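Local coordinates for protein putative methyltransferase from antibiotic biosynthesis pathway (PDB 3EGE) that probably catalyses methyl transfer from S-adenosylmethionine, perhaps in an antibiotic biosynthesis pathway, at residues V50-P64 and H75-L88. Numbering follows the deposited sequence.
Sequences VALANQGLFVYAVEP and HPQVEWFTGYAENL. With EDO (1,2-ethanediol), chain B.
Ala-61 and Trp-80 pair across the parallel strands 58-62 and 78-81, the first and last elements of a beta-alpha-beta unit at one border of the Rossmann-like sheet of class I methyltransferases. With CG of Trp-80 swung opposite its backbone N (chi1 -155°), the indole folds back over strand 58-62, and the methyl of Ala-61 sits over one face of the six-membered ring of Trp-80 in a CH-pi contact, CB lying 3.9 Å from the ring centroid. Glu-63 runs alongside the same indole, its CB 3.7 Å from CZ2 of Trp-80. Its carboxylate is held through both oxygens, OE2 by Ser-65 N and OE1 by Gly-44 N, in a glycine-rich turn that in such enzymes commonly adjoins the cofactor; here OE1 also accepts a bond from O1 of ethanediol. On the sheet face bearing Tyr-60, Val-62 and Phe-81, the Tyr-60 and Phe-81 side chains extend side by side. Five backbone bonds, Val-59 N to Gln-77 O through Glu-63 N to Phe-81 O, hold the strands together. Past Ala-53, His-75 NE2 donates a bent bond to Asn-54 OD1 (2.7 Å) from above the amide plane, amide and imidazole turned 65° apart. A water at the indole edge accepts from Trp-80 NE1 and Thr-82 OG1 and donates to Glu-63 O at 2.6 Å.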
ATOM      1  N   VAL A  50       2.002  -4.197 -13.280  1.00 65.00           N
ATOM      2  CA  VAL A  50       2.851  -5.074 -14.122  1.00 65.05           C
ATOM      3  C   VAL A  50       3.016  -6.459 -13.508  1.00 64.13           C
ATOM      4  O   VAL A  50       2.934  -7.463 -14.217  1.00 64.06           O
ATOM      5  CB  VAL A  50       4.262  -4.439 -14.406  1.00 66.55           C
ATOM      6  CG1 VAL A  50       5.199  -5.443 -15.143  1.00 60.66           C
ATOM      7  CG2 VAL A  50       4.098  -3.126 -15.206  1.00 63.39           C
ATOM      8  N   ALA A  51       3.251  -6.493 -12.198  1.00 64.96           N
ATOM      9  CA  ALA A  51       3.392  -7.738 -11.436  1.00 66.56           C
ATOM     10  C   ALA A  51       2.137  -8.636 -11.587  1.00 66.98           C
ATOM     11  O   ALA A  51       2.256  -9.836 -11.851  1.00 68.00           O
ATOM     12  CB  ALA A  51       3.700  -7.422  -9.937  1.00 65.56           C
ATOM     13  N   LEU A  52       0.956  -8.035 -11.457  1.00 67.54           N
ATOM     14  CA  LEU A  52      -0.327  -8.752 -11.665  1.00 68.54           C
ATOM     15  C   LEU A  52      -0.592  -9.064 -13.122  1.00 69.11           C
ATOM     16  O   LEU A  52      -1.159 -10.116 -13.409  1.00 69.83           O
ATOM     17  CB  LEU A  52      -1.506  -7.979 -11.069  1.00 69.86           C
ATOM     18  CG  LEU A  52      -1.478  -7.951  -9.532  1.00 70.79           C
ATOM     19  CD1 LEU A  52      -2.197  -6.735  -9.030  1.00 74.20           C
ATOM     20  CD2 LEU A  52      -2.061  -9.248  -8.948  1.00 69.68           C
ATOM     21  N   ALA A  53      -0.182  -8.175 -14.040  1.00 70.02           N
ATOM     22  CA  ALA A  53      -0.284  -8.450 -15.486  1.00 70.60           C
ATOM     23  C   ALA A  53       0.526  -9.709 -15.813  1.00 71.20           C
ATOM     24  O   ALA A  53       0.044 -10.595 -16.504  1.00 72.38           O
ATOM     25  CB  ALA A  53       0.191  -7.251 -16.354  1.00 70.16           C
ATOM     26  N   ASN A  54       1.732  -9.800 -15.245  1.00 71.54           N
ATOM     27  CA  ASN A  54       2.595 -10.980 -15.390  1.00 70.12           C
ATOM     28  C   ASN A  54       2.049 -12.266 -14.795  1.00 69.80           C
ATOM     29  O   ASN A  54       2.604 -13.321 -15.088  1.00 69.29           O
ATOM     30  CB  ASN A  54       4.015 -10.690 -14.866  1.00 70.42           C
ATOM     31  CG  ASN A  54       4.791  -9.729 -15.766  1.00 69.19           C
ATOM     32  OD1 ASN A  54       4.571  -9.680 -16.969  1.00 69.59           O
ATOM     33  ND2 ASN A  54       5.716  -8.995 -15.189  1.00 64.26           N
ATOM     34  N   GLN A  55       0.993 -12.190 -13.969  1.00 69.88           N
ATOM     35  CA  GLN A  55       0.287 -13.390 -13.473  1.00 69.66           C
ATOM     36  C   GLN A  55      -0.784 -13.897 -14.440  1.00 68.74           C
ATOM     37  O   GLN A  55      -1.439 -14.860 -14.120  1.00 69.56           O
ATOM     38  CB  GLN A  55      -0.383 -13.128 -12.117  1.00 71.00           C
ATOM     39  CG  GLN A  55       0.573 -12.808 -10.961  1.00 76.59           C
ATOM     40  CD  GLN A  55       1.466 -13.970 -10.558  1.00 78.32           C
ATOM     41  OE1 GLN A  55       2.664 -13.789 -10.383  1.00 84.94           O
ATOM     42  NE2 GLN A  55       0.897 -15.164 -10.436  1.00 80.19           N
ATOM     43  N   GLY A  56      -0.971 -13.265 -15.599  1.00 67.76           N
ATOM     44  CA  GLY A  56      -1.987 -13.647 -16.571  1.00 67.26           C
ATOM     45  C   GLY A  56      -3.292 -12.873 -16.447  1.00 66.47           C
ATOM     46  O   GLY A  56      -4.374 -13.449 -16.607  1.00 67.01           O
ATOM     47  N   LEU A  57      -3.191 -11.573 -16.165  1.00 65.17           N
ATOM     48  CA  LEU A  57      -4.343 -10.674 -16.089  1.00 65.13           C
ATOM     49  C   LEU A  57      -4.152  -9.470 -17.003  1.00 65.02           C
ATOM     50  O   LEU A  57      -3.017  -9.091 -17.294  1.00 67.02           O
ATOM     51  CB  LEU A  57      -4.521 -10.168 -14.662  1.00 64.66           C
ATOM     52  CG  LEU A  57      -4.975 -11.186 -13.618  1.00 66.66           C
ATOM     53  CD1 LEU A  57      -4.796 -10.628 -12.217  1.00 59.01           C
ATOM     54  CD2 LEU A  57      -6.438 -11.636 -13.887  1.00 63.32           C
ATOM     55  N   PHE A  58      -5.261  -8.910 -17.496  1.00 63.57           N
ATOM     56  CA  PHE A  58      -5.230  -7.624 -18.206  1.00 63.03           C
ATOM     57  C   PHE A  58      -5.499  -6.598 -17.100  1.00 62.70           C
ATOM     58  O   PHE A  58      -6.357  -6.841 -16.240  1.00 61.23           O
ATOM     59  CB  PHE A  58      -6.244  -7.559 -19.338  1.00 62.93           C
ATOM     60  CG  PHE A  58      -5.947  -8.510 -20.453  1.00 63.94           C
ATOM     61  CD1 PHE A  58      -5.103  -8.130 -21.507  1.00 64.11           C
ATOM     62  CD2 PHE A  58      -6.496  -9.803 -20.452  1.00 64.92           C
ATOM     63  CE1 PHE A  58      -4.819  -9.022 -22.557  1.00 59.79           C
ATOM     64  CE2 PHE A  58      -6.214 -10.704 -21.495  1.00 63.98           C
ATOM     65  CZ  PHE A  58      -5.376 -10.309 -22.552  1.00 63.74           C
ATOM     66  N   VAL A  59      -4.723  -5.505 -17.082  1.00 62.36           N
ATOM     67  CA  VAL A  59      -4.826  -4.479 -16.037  1.00 62.61           C
ATOM     68  C   VAL A  59      -5.091  -3.090 -16.622  1.00 63.11           C
ATOM     69  O   VAL A  59      -4.383  -2.660 -17.517  1.00 61.72           O
ATOM     70  CB  VAL A  59      -3.544  -4.397 -15.131  1.00 63.25           C
ATOM     71  CG1 VAL A  59      -3.768  -3.427 -13.955  1.00 59.40           C
ATOM     72  CG2 VAL A  59      -3.151  -5.764 -14.574  1.00 60.56           C
ATOM     73  N   TYR A  60      -6.129  -2.410 -16.114  1.00 64.33           N
ATOM     74  CA  TYR A  60      -6.405  -1.015 -16.460  1.00 64.22           C
ATOM     75  C   TYR A  60      -5.900  -0.191 -15.252  1.00 63.14           C
ATOM     76  O   TYR A  60      -6.548  -0.147 -14.203  1.00 58.95           O
ATOM     77  CB  TYR A  60      -7.894  -0.757 -16.744  1.00 65.36           C
ATOM     78  CG  TYR A  60      -8.524  -1.544 -17.891  1.00 63.18           C
ATOM     79  CD1 TYR A  60      -7.774  -2.005 -18.986  1.00 62.12           C
ATOM     80  CD2 TYR A  60      -9.913  -1.743 -17.921  1.00 66.00           C
ATOM     81  CE1 TYR A  60      -8.373  -2.704 -20.042  1.00 63.12           C
ATOM     82  CE2 TYR A  60     -10.529  -2.443 -18.986  1.00 64.08           C
ATOM     83  CZ  TYR A  60      -9.746  -2.915 -20.034  1.00 64.86           C
ATOM     84  OH  TYR A  60     -10.337  -3.595 -21.058  1.00 66.54           O
ATOM     85  N   ALA A  61      -4.726   0.425 -15.425  1.00 63.32           N
ATOM     86  CA  ALA A  61      -4.057   1.235 -14.388  1.00 63.11           C
ATOM     87  C   ALA A  61      -4.585   2.654 -14.419  1.00 62.99           C
ATOM     88  O   ALA A  61      -4.507   3.299 -15.451  1.00 62.83           O
ATOM     89  CB  ALA A  61      -2.551   1.246 -14.602  1.00 61.13           C
ATOM     90  N   VAL A  62      -5.116   3.127 -13.288  1.00 64.16           N
ATOM     91  CA  VAL A  62      -5.603   4.514 -13.144  1.00 65.53           C
ATOM     92  C   VAL A  62      -4.753   5.184 -12.064  1.00 65.40           C
ATOM     93  O   VAL A  62      -4.703   4.674 -10.956  1.00 63.16           O
ATOM     94  CB  VAL A  62      -7.116   4.600 -12.798  1.00 66.22           C
ATOM     95  CG1 VAL A  62      -7.581   6.068 -12.737  1.00 56.70           C
ATOM     96  CG2 VAL A  62      -7.943   3.782 -13.836  1.00 62.84           C
ATOM     97  N   GLU A  63      -4.101   6.304 -12.423  1.00 67.18           N
ATOM     98  CA  GLU A  63      -3.222   7.082 -11.545  1.00 68.61           C
ATOM     99  C   GLU A  63      -3.236   8.571 -11.936  1.00 69.22           C
ATOM    100  O   GLU A  63      -2.865   8.868 -13.051  1.00 67.98           O
ATOM    101  CB  GLU A  63      -1.780   6.549 -11.692  1.00 68.86           C
ATOM    102  CG  GLU A  63      -0.664   7.374 -10.967  1.00 69.00           C
ATOM    103  CD  GLU A  63      -1.010   7.642  -9.510  1.00 69.37           C
ATOM    104  OE1 GLU A  63      -1.417   6.685  -8.820  1.00 68.11           O
ATOM    105  OE2 GLU A  63      -0.915   8.805  -9.066  1.00 74.92           O
ATOM    106  N   PRO A  64      -3.603   9.508 -11.019  1.00 71.55           N
ATOM    107  CA  PRO A  64      -3.605  10.954 -11.412  1.00 74.27           C
ATOM    108  C   PRO A  64      -2.226  11.588 -11.711  1.00 77.09           C
ATOM    109  O   PRO A  64      -2.154  12.522 -12.528  1.00 78.90           O
ATOM    110  CB  PRO A  64      -4.220  11.647 -10.181  1.00 73.42           C
ATOM    111  CG  PRO A  64      -3.845  10.772  -9.052  1.00 68.83           C
ATOM    112  CD  PRO A  64      -4.030   9.370  -9.611  1.00 71.16           C
ATOM    113  N   HIS A  75       3.943  -2.337 -20.700  1.00 82.61           N
ATOM    114  CA  HIS A  75       3.633  -3.761 -20.688  1.00 78.75           C
ATOM    115  C   HIS A  75       2.443  -3.993 -21.620  1.00 77.33           C
ATOM    116  O   HIS A  75       1.493  -3.184 -21.592  1.00 76.87           O
ATOM    117  CB  HIS A  75       3.312  -4.213 -19.260  1.00 78.93           C
ATOM    118  CG  HIS A  75       3.250  -5.702 -19.096  1.00 79.51           C
ATOM    119  ND1 HIS A  75       2.111  -6.434 -19.344  1.00 77.61           N
ATOM    120  CD2 HIS A  75       4.191  -6.597 -18.713  1.00 80.79           C
ATOM    121  CE1 HIS A  75       2.350  -7.716 -19.132  1.00 77.05           C
ATOM    122  NE2 HIS A  75       3.603  -7.841 -18.738  1.00 81.38           N
ATOM    123  N   PRO A  76       2.481  -5.072 -22.443  1.00 75.31           N
ATOM    124  CA  PRO A  76       1.384  -5.330 -23.389  1.00 74.73           C
ATOM    125  C   PRO A  76      -0.024  -5.504 -22.789  1.00 73.24           C
ATOM    126  O   PRO A  76      -0.993  -5.181 -23.469  1.00 72.95           O
ATOM    127  CB  PRO A  76       1.807  -6.639 -24.093  1.00 74.86           C
ATOM    128  CG  PRO A  76       3.197  -6.810 -23.806  1.00 75.61           C
ATOM    129  CD  PRO A  76       3.516  -6.120 -22.542  1.00 74.75           C
ATOM    130  N   GLN A  77      -0.100  -6.033 -21.564  1.00 70.71           N
ATOM    131  CA  GLN A  77      -1.348  -6.291 -20.840  1.00 69.98           C
ATOM    132  C   GLN A  77      -1.719  -5.233 -19.777  1.00 67.73           C
ATOM    133  O   GLN A  77      -2.627  -5.461 -18.976  1.00 66.00           O
ATOM    134  CB  GLN A  77      -1.343  -7.720 -20.244  1.00 71.25           C
ATOM    135  CG  GLN A  77      -1.494  -8.874 -21.282  1.00 75.92           C
ATOM    136  CD  GLN A  77      -0.231  -9.238 -22.047  1.00 82.65           C
ATOM    137  OE1 GLN A  77       0.877  -9.060 -21.561  1.00 94.72           O
ATOM    138  NE2 GLN A  77      -0.401  -9.785 -23.251  1.00 89.08           N
ATOM    139  N   VAL A  78      -1.034  -4.086 -19.781  1.00 66.28           N
ATOM    140  CA  VAL A  78      -1.347  -2.974 -18.885  1.00 65.48           C
ATOM    141  C   VAL A  78      -1.770  -1.772 -19.747  1.00 64.68           C
ATOM    142  O   VAL A  78      -1.061  -1.423 -20.689  1.00 63.56           O
ATOM    143  CB  VAL A  78      -0.159  -2.601 -17.947  1.00 65.88           C
ATOM    144  CG1 VAL A  78      -0.542  -1.460 -16.994  1.00 58.98           C
ATOM    145  CG2 VAL A  78       0.276  -3.811 -17.124  1.00 63.74           C
ATOM    146  N   GLU A  79      -2.945  -1.194 -19.457  1.00 64.01           N
ATOM    147  CA  GLU A  79      -3.406   0.045 -20.112  1.00 63.64           C
ATOM    148  C   GLU A  79      -3.369   1.168 -19.082  1.00 62.13           C
ATOM    149  O   GLU A  79      -3.956   1.043 -18.028  1.00 60.75           O
ATOM    150  CB  GLU A  79      -4.808  -0.087 -20.726  1.00 62.52           C
ATOM    151  CG  GLU A  79      -4.941  -1.186 -21.822  1.00 61.02           C
ATOM    152  CD  GLU A  79      -4.029  -1.020 -23.033  1.00 60.56           C
ATOM    153  OE1 GLU A  79      -3.387   0.035 -23.229  1.00 60.70           O
ATOM    154  OE2 GLU A  79      -3.937  -1.977 -23.819  1.00 64.33           O
ATOM    155  N   TRP A  80      -2.699   2.270 -19.417  1.00 62.55           N
ATOM    156  CA  TRP A  80      -2.532   3.388 -18.494  1.00 63.13           C
ATOM    157  C   TRP A  80      -3.519   4.543 -18.739  1.00 61.90           C
ATOM    158  O   TRP A  80      -3.635   5.079 -19.872  1.00 60.49           O
ATOM    159  CB  TRP A  80      -1.093   3.918 -18.544  1.00 64.79           C
ATOM    160  CG  TRP A  80      -0.756   4.577 -17.277  1.00 72.71           C
ATOM    161  CD1 TRP A  80      -1.047   5.875 -16.895  1.00 74.55           C
ATOM    162  CD2 TRP A  80      -0.148   3.951 -16.147  1.00 75.41           C
ATOM    163  NE1 TRP A  80      -0.588   6.101 -15.620  1.00 75.98           N
ATOM    164  CE2 TRP A  80      -0.050   4.939 -15.123  1.00 77.09           C
ATOM    165  CE3 TRP A  80       0.359   2.663 -15.909  1.00 75.23           C
ATOM    166  CZ2 TRP A  80       0.523   4.671 -13.866  1.00 72.51           C
ATOM    167  CZ3 TRP A  80       0.925   2.386 -14.642  1.00 73.97           C
ATOM    168  CH2 TRP A  80       1.003   3.394 -13.642  1.00 73.76           C
ATOM    169  N   PHE A  81      -4.210   4.913 -17.663  1.00 61.14           N
ATOM    170  CA  PHE A  81      -5.162   6.022 -17.626  1.00 61.72           C
ATOM    171  C   PHE A  81      -4.747   7.038 -16.543  1.00 63.21           C
ATOM    172  O   PHE A  81      -4.536   6.650 -15.377  1.00 63.10           O
ATOM    173  CB  PHE A  81      -6.562   5.502 -17.288  1.00 60.49           C
ATOM    174  CG  PHE A  81      -7.096   4.522 -18.283  1.00 57.81           C
ATOM    175  CD1 PHE A  81      -6.790   3.166 -18.177  1.00 59.48           C
ATOM    176  CD2 PHE A  81      -7.885   4.953 -19.349  1.00 55.41           C
ATOM    177  CE1 PHE A  81      -7.287   2.224 -19.125  1.00 58.29           C
ATOM    178  CE2 PHE A  81      -8.377   4.030 -20.307  1.00 60.32           C
ATOM    179  CZ  PHE A  81      -8.079   2.665 -20.182  1.00 59.87           C
ATOM    180  N   THR A  82      -4.613   8.306 -16.939  1.00 63.14           N
ATOM    181  CA  THR A  82      -4.343   9.396 -16.001  1.00 65.55           C
ATOM    182  C   THR A  82      -5.689   9.996 -15.584  1.00 66.07           C
ATOM    183  O   THR A  82      -6.437  10.493 -16.403  1.00 66.55           O
ATOM    184  CB  THR A  82      -3.375  10.497 -16.554  1.00 65.73           C
ATOM    185  OG1 THR A  82      -2.127   9.888 -16.921  1.00 63.99           O
ATOM    186  CG2 THR A  82      -3.106  11.563 -15.471  1.00 63.43           C
ATOM    187  N   GLY A  83      -5.978   9.937 -14.294  1.00 67.93           N
ATOM    188  CA  GLY A  83      -7.239  10.447 -13.767  1.00 68.16           C
ATOM    189  C   GLY A  83      -7.336  10.157 -12.290  1.00 68.14           C
ATOM    190  O   GLY A  83      -6.489   9.454 -11.745  1.00 67.75           O
ATOM    191  N   TYR A  84      -8.373  10.706 -11.663  1.00 68.47           N
ATOM    192  CA  TYR A  84      -8.616  10.554 -10.242  1.00 68.70           C
ATOM    193  C   TYR A  84      -9.592   9.417  -9.966  1.00 67.72           C
ATOM    194  O   TYR A  84     -10.464   9.111 -10.776  1.00 69.36           O
ATOM    195  CB  TYR A  84      -9.165  11.848  -9.656  1.00 71.10           C
ATOM    196  CG  TYR A  84      -8.253  13.050  -9.775  1.00 70.34           C
ATOM    197  CD1 TYR A  84      -7.112  13.161  -8.976  1.00 72.57           C
ATOM    198  CD2 TYR A  84      -8.564  14.106 -10.644  1.00 78.90           C
ATOM    199  CE1 TYR A  84      -6.267  14.276  -9.054  1.00 76.37           C
ATOM    200  CE2 TYR A  84      -7.728  15.253 -10.743  1.00 78.73           C
ATOM    201  CZ  TYR A  84      -6.584  15.323  -9.937  1.00 80.85           C
ATOM    202  OH  TYR A  84      -5.769  16.428 -10.024  1.00 82.27           O
ATOM    203  N   ALA A  85      -9.455   8.824  -8.793  1.00 67.65           N
ATOM    204  CA  ALA A  85     -10.300   7.703  -8.342  1.00 68.47           C
ATOM    205  C   ALA A  85     -11.806   7.988  -8.333  1.00 68.39           C
ATOM    206  O   ALA A  85     -12.606   7.072  -8.586  1.00 67.77           O
ATOM    207  CB  ALA A  85      -9.842   7.223  -6.980  1.00 65.44           C
ATOM    208  N   GLU A  86     -12.169   9.251  -8.078  1.00 69.38           N
ATOM    209  CA  GLU A  86     -13.581   9.686  -8.001  1.00 70.94           C
ATOM    210  C   GLU A  86     -14.329   9.841  -9.335  1.00 70.72           C
ATOM    211  O   GLU A  86     -15.554  10.082  -9.342  1.00 70.43           O
ATOM    212  CB  GLU A  86     -13.734  10.990  -7.178  1.00 72.43           C
ATOM    213  CG  GLU A  86     -13.116  12.299  -7.743  1.00 78.50           C
ATOM    214  CD  GLU A  86     -11.647  12.566  -7.354  1.00 87.89           C
ATOM    215  OE1 GLU A  86     -10.994  11.662  -6.754  1.00 85.06           O
ATOM    216  OE2 GLU A  86     -11.156  13.695  -7.663  1.00 85.54           O
ATOM    217  N   ASN A  87     -13.588   9.774 -10.441  1.00 70.51           N
ATOM    218  CA  ASN A  87     -14.140   9.912 -11.776  1.00 69.72           C
ATOM    219  C   ASN A  87     -13.296   9.105 -12.776  1.00 68.77           C
ATOM    220  O   ASN A  87     -12.380   9.629 -13.437  1.00 69.66           O
ATOM    221  CB  ASN A  87     -14.215  11.387 -12.149  1.00 69.88           C
ATOM    222  CG  ASN A  87     -14.836  11.613 -13.525  1.00 76.89           C
ATOM    223  OD1 ASN A  87     -15.726  10.863 -13.973  1.00 85.20           O
ATOM    224  ND2 ASN A  87     -14.380  12.660 -14.200  1.00 82.69           N
ATOM    225  N   LEU A  88     -13.609   7.812 -12.844  1.00 66.58           N
ATOM    226  CA  LEU A  88     -12.931   6.883 -13.725  1.00 64.59           C
ATOM    227  C   LEU A  88     -13.536   6.986 -15.128  1.00 64.31           C
ATOM    228  O   LEU A  88     -14.755   7.016 -15.269  1.00 64.62           O
ATOM    229  CB  LEU A  88     -13.042   5.457 -13.190  1.00 63.49           C
ATOM    230  CG  LEU A  88     -12.531   5.200 -11.756  1.00 65.02           C
ATOM    231  CD1 LEU A  88     -12.894   3.751 -11.283  1.00 62.93           C
ATOM    232  CD2 LEU A  88     -11.034   5.447 -11.608  1.00 65.16           C
TER
HETATM  233  C1  EDO B 261      -1.972   7.377  -5.421  1.00 85.19           C
HETATM  234  O1  EDO B 261      -2.901   7.312  -6.500  1.00 77.85           O
HETATM  235  C2  EDO B 261      -1.161   6.088  -5.392  1.00 87.10           C
HETATM  236  O2  EDO B 261       0.208   6.404  -5.132  1.00 93.09           O
HETATM  237  O   HOH W   1      -0.863   9.144 -14.738  1.00 66.58           O